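Local coordinates for protein aquaporin AqpM (Methanothermobacter marburgensis str. Marburg, PDB 2F2B) that forms a homotetrameric membrane channel that lets water cross in either direction under osmotic drive and also admits some glycerol, at residues 85-88 with 89-92; 94-97 with 98-101. All coordinates share one frame; numbering follows the deposited sequence.

Interaction 1. Residues 85-88 with 89-92; sequences VTIG and LWSV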
loop_
_atom_site.group_PDB
_atom_site.type_symbol
_atom_site.label_atom_id
_atom_site.label_comp_id
_atom_site.label_asym_id
_atom_site.label_seq_id
_atom_site.Cartn_x
_atom_site.Cartn_y
_atom_site.Cartn_z
ATOM N N VAL A 85 -21.643 5.935 -10.876
ATOM C CA VAL A 85 -22.042 4.878 -9.949
ATOM C C VAL A 85 -23.540 5.000 -9.675
ATOM O O VAL A 85 -24.265 4.004 -9.666
ATOM C CB VAL A 85 -21.261 4.975 -8.616
ATOM C CG1 VAL A 85 -21.860 4.023 -7.579
ATOM C CG2 VAL A 85 -19.793 4.631 -8.862
ATOM N N THR A 86 -23.996 6.229 -9.460
ATOM C CA THR A 86 -25.412 6.488 -9.202
ATOM C C THR A 86 -26.249 5.977 -10.377
ATOM O O THR A 86 -27.259 5.297 -10.183
ATOM C CB THR A 86 -25.665 8.002 -9.003
ATOM O OG1 THR A 86 -24.919 8.465 -7.871
ATOM C CG2 THR A 86 -27.152 8.282 -8.761
ATOM N N ILE A 87 -25.817 6.295 -11.594
ATOM C CA ILE A 87 -26.529 5.861 -12.794
ATOM C C ILE A 87 -26.417 4.346 -12.971
ATOM O O ILE A 87 -27.379 3.685 -13.366
ATOM C CB ILE A 87 -25.991 6.602 -14.046
ATOM C CG1 ILE A 87 -26.367 8.086 -13.950
ATOM C CG2 ILE A 87 -26.556 5.982 -15.323
ATOM C CD1 ILE A 87 -25.763 8.962 -15.027
ATOM N N GLY A 88 -25.246 3.795 -12.663
ATOM C CA GLY A 88 -25.060 2.359 -12.776
ATOM C C GLY A 88 -26.015 1.601 -11.867
ATOM O O GLY A 88 -26.626 0.613 -12.281
ATOM N N LEU A 89 -26.145 2.061 -10.626
ATOM C CA LEU A 89 -27.038 1.431 -9.656
ATOM C C LEU A 89 -28.484 1.567 -10.125
ATOM O O LEU A 89 -29.281 0.634 -10.009
ATOM C CB LEU A 89 -26.875 2.084 -8.280
ATOM C CG LEU A 89 -25.523 1.873 -7.590
ATOM C CD1 LEU A 89 -25.423 2.761 -6.355
ATOM C CD2 LEU A 89 -25.367 0.404 -7.217
ATOM N N TRP A 90 -28.815 2.739 -10.651
ATOM C CA TRP A 90 -30.161 2.996 -11.155
ATOM C C TRP A 90 -30.509 2.044 -12.302
ATOM O O TRP A 90 -31.623 1.514 -12.360
ATOM C CB TRP A 90 -30.268 4.443 -11.643
ATOM C CG TRP A 90 -31.490 4.707 -12.475
ATOM C CD1 TRP A 90 -32.776 4.850 -12.031
ATOM C CD2 TRP A 90 -31.542 4.818 -13.902
ATOM N NE1 TRP A 90 -33.626 5.044 -13.098
ATOM C CE2 TRP A 90 -32.895 5.029 -14.257
ATOM C CE3 TRP A 90 -30.576 4.759 -14.917
ATOM C CZ2 TRP A 90 -33.307 5.180 -15.585
ATOM C CZ3 TRP A 90 -30.987 4.909 -16.242
ATOM C CH2 TRP A 90 -32.342 5.119 -16.561
ATOM N N SER A 91 -29.556 1.819 -13.204
ATOM C CA SER A 91 -29.788 0.953 -14.359
ATOM C C SER A 91 -30.198 -0.474 -14.000
ATOM O O SER A 91 -30.839 -1.151 -14.803
ATOM C CB SER A 91 -28.554 0.927 -15.279
ATOM O OG SER A 91 -27.491 0.174 -14.723
ATOM N N VAL A 92 -29.837 -0.936 -12.806
ATOM C CA VAL A 92 -30.214 -2.280 -12.387
ATOM C C VAL A 92 -31.200 -2.256 -11.218
ATOM O O VAL A 92 -31.293 -3.209 -10.444
ATOM C CB VAL A 92 -28.974 -3.138 -12.011
ATOM C CG1 VAL A 92 -28.184 -3.469 -13.268
ATOM C CG2 VAL A 92 -28.097 -2.395 -11.014
#
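Ser91 reaches back over the last turn of helix 83-91 and bonds its hydroxyl to the carbonyl oxygen of Gly88, OG to O 2.6 Å. With chi1 at 73°, OG sits between the backbone N and the carbonyl carbon, turned back onto the preceding turn; it meets the carbonyl well bent, at a C=O...OG angle of 128°. The same oxygen also has CG2 of Val92 beside it, 3.6 Å away. Three backbone bonds hold the turn itself: Leu89 N to Val85 O, Trp90 N to Thr86 O and Ser91 N to Ile87 O.

The buried, tightly packed side belongs to Val85 and Leu89, whose side chains run alongside each other and point the same way. Leu89 CG presses to 3.2 Å from Val85 O, while its CD1 branch meets Val85 CG1 at 4.0 Å. The exposed Trp90 makes a looser pair with Ile87, CE3 to CG2 4.2 Å. Its CG is anti to the backbone N (chi1 166°), which brings the indole edge, in plane, to Ile87 O, 3.7 Å from CE3.

This short helix begins at Pro83, within the first NPA motif, in the pore-forming loop that carries that motif. The hydroxyl of Thr86 turns from the contact to His80 and Gln107. Val85 and Leu89 pack on helix 143-166, Ser91 and Val92 reach Ala237 of helix 224-243, and Ile87 touches Ile230 of that helix and Ile104 of helix 100-122.

Interaction 2. Residues 94-97 with 98-101; sequences KFPG and REVV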
loop_
_atom_site.group_PDB
_atom_site.type_symbol
_atom_site.label_atom_id
_atom_site.label_comp_id
_atom_site.label_asym_id
_atom_site.label_seq_id
_atom_site.Cartn_x
_atom_site.Cartn_y
_atom_site.Cartn_z
ATOM N N LYS A 94 -31.241 -0.548 -8.383
ATOM C CA LYS A 94 -30.657 -0.595 -7.049
ATOM C C LYS A 94 -30.634 0.793 -6.415
ATOM O O LYS A 94 -30.118 0.975 -5.314
ATOM C CB LYS A 94 -29.240 -1.167 -7.113
ATOM C CG LYS A 94 -29.181 -2.616 -7.576
ATOM C CD LYS A 94 -29.856 -3.540 -6.580
ATOM C CE LYS A 94 -29.788 -4.990 -7.034
ATOM N NZ LYS A 94 -30.437 -5.888 -6.040
ATOM N N PHE A 95 -31.190 1.770 -7.124
ATOM C CA PHE A 95 -31.266 3.146 -6.639
ATOM C C PHE A 95 -32.433 3.807 -7.367
ATOM O O PHE A 95 -32.549 3.702 -8.588
ATOM C CB PHE A 95 -29.968 3.907 -6.933
ATOM C CG PHE A 95 -29.869 5.234 -6.227
ATOM C CD1 PHE A 95 -29.752 5.295 -4.842
ATOM C CD2 PHE A 95 -29.898 6.422 -6.946
ATOM C CE1 PHE A 95 -29.664 6.525 -4.182
ATOM C CE2 PHE A 95 -29.812 7.656 -6.295
ATOM C CZ PHE A 95 -29.695 7.705 -4.912
ATOM N N PRO A 96 -33.313 4.498 -6.624
ATOM C CA PRO A 96 -34.475 5.164 -7.223
ATOM C C PRO A 96 -34.160 6.285 -8.206
ATOM O O PRO A 96 -33.333 7.156 -7.936
ATOM C CB PRO A 96 -35.260 5.651 -6.004
ATOM C CG PRO A 96 -34.193 5.910 -4.995
ATOM C CD PRO A 96 -33.270 4.722 -5.167
ATOM N N GLY A 97 -34.835 6.258 -9.351
ATOM C CA GLY A 97 -34.622 7.279 -10.359
ATOM C C GLY A 97 -34.918 8.681 -9.858
ATOM O O GLY A 97 -34.291 9.646 -10.294
ATOM N N ARG A 98 -35.869 8.799 -8.936
ATOM C CA ARG A 98 -36.243 10.099 -8.392
ATOM C C ARG A 98 -35.128 10.777 -7.594
ATOM O O ARG A 98 -35.193 11.980 -7.338
ATOM C CB ARG A 98 -37.487 9.965 -7.508
ATOM C CG ARG A 98 -37.319 9.008 -6.345
ATOM C CD ARG A 98 -38.557 8.988 -5.463
ATOM N NE ARG A 98 -38.416 8.043 -4.360
ATOM C CZ ARG A 98 -38.495 6.723 -4.489
ATOM N NH1 ARG A 98 -38.720 6.178 -5.677
ATOM N NH2 ARG A 98 -38.338 5.945 -3.428
ATOM N N GLU A 99 -34.110 10.015 -7.202
ATOM C CA GLU A 99 -33.006 10.583 -6.428
ATOM C C GLU A 99 -31.709 10.707 -7.227
ATOM O O GLU A 99 -30.704 11.192 -6.711
ATOM C CB GLU A 99 -32.745 9.740 -5.176
ATOM C CG GLU A 99 -33.983 9.485 -4.331
ATOM C CD GLU A 99 -33.662 8.858 -2.990
ATOM O OE1 GLU A 99 -32.723 8.036 -2.922
ATOM O OE2 GLU A 99 -34.358 9.176 -2.003
ATOM N N VAL A 100 -31.733 10.273 -8.483
ATOM C CA VAL A 100 -30.545 10.345 -9.329
ATOM C C VAL A 100 -30.058 11.779 -9.541
ATOM O O VAL A 100 -28.888 12.085 -9.298
ATOM C CB VAL A 100 -30.799 9.682 -10.704
ATOM C CG1 VAL A 100 -29.664 10.018 -11.672
ATOM C CG2 VAL A 100 -30.913 8.177 -10.533
ATOM N N VAL A 101 -30.944 12.663 -9.991
ATOM C CA VAL A 101 -30.544 14.047 -10.221
ATOM C C VAL A 101 -30.084 14.743 -8.935
ATOM O O VAL A 101 -29.082 15.456 -8.938
ATOM C CB VAL A 101 -31.677 14.858 -10.891
ATOM C CG1 VAL A 101 -31.278 16.321 -11.009
ATOM C CG2 VAL A 101 -31.960 14.285 -12.276
HETATM O O HOH W 1 -33.870 12.174 -10.537
#
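The guanidinium of Arg98 has Pro96 CB over one face, 3.5 Å above its plane and offset toward the rim on the NH1 side. An extended chain from CG to NE carries the group back over the proline; its CG starts between the backbone N and the carbonyl carbon (chi1 59°). The Phe95 ring is approached obliquely by Glu99 OE1, 3.6 Å from CE1, and by the backbone N of Val100. Ring and carboxylate planes stand 53° apart, and the two side chains cross at about a right angle. Val100 CG2 packs on CD2 of the same ring at 4.1 Å. His80 meets this ring edge-to-face, and Tyr103 meets it with the planes steeply inclined.

Glu99 OE1 also lies 3.3 Å from Pro96 CG, so one carboxylate oxygen touches both the proline and the phenylalanine. OE2 forms a salt bridge with Arg7, which ties this turn to helix 4-33.

Residues 94-101 form the lead-in to membrane helix 100-122 from the loop after the first NPA half-helix. Two successive i+3 to i backbone bonds, as in 3-10 turns, close it: Glu99 N to Pro96 O, 3.1 Å, and Val100 N to Gly97 O, 3.2 Å. Both donors stand above the carbonyl planes, the second 69° out of its plane. A water donates a hydrogen bond to Gly97 O (2.6 Å) and accepts one from Val101 N, bridging the turn to the first residues of the helix.

Interactions 1 and 2 follow one another along the chain, their centres about 8 Å apart, and join the end of the NPA half-helix 83-91 to the start of helix 100-122. A probable hydrogen bond links Lys94 N to Leu89 O at 2.8 Å. Trp90 packs against 94-97, its CD1 3.5 Å from Gly97 CA, and Thr86 CG2 meets Phe95 CE2 at 3.7 Å. His80 is a shared partner, bonding to Thr86 and touching Phe95. A bound glycerol, probably from the crystallisation liquor, lies about 3 Å from the Val85 side chain of interaction 1. Interaction 2 is a surface contact, in a region predicted to be cytoplasmic like that of interaction 1, which is buried.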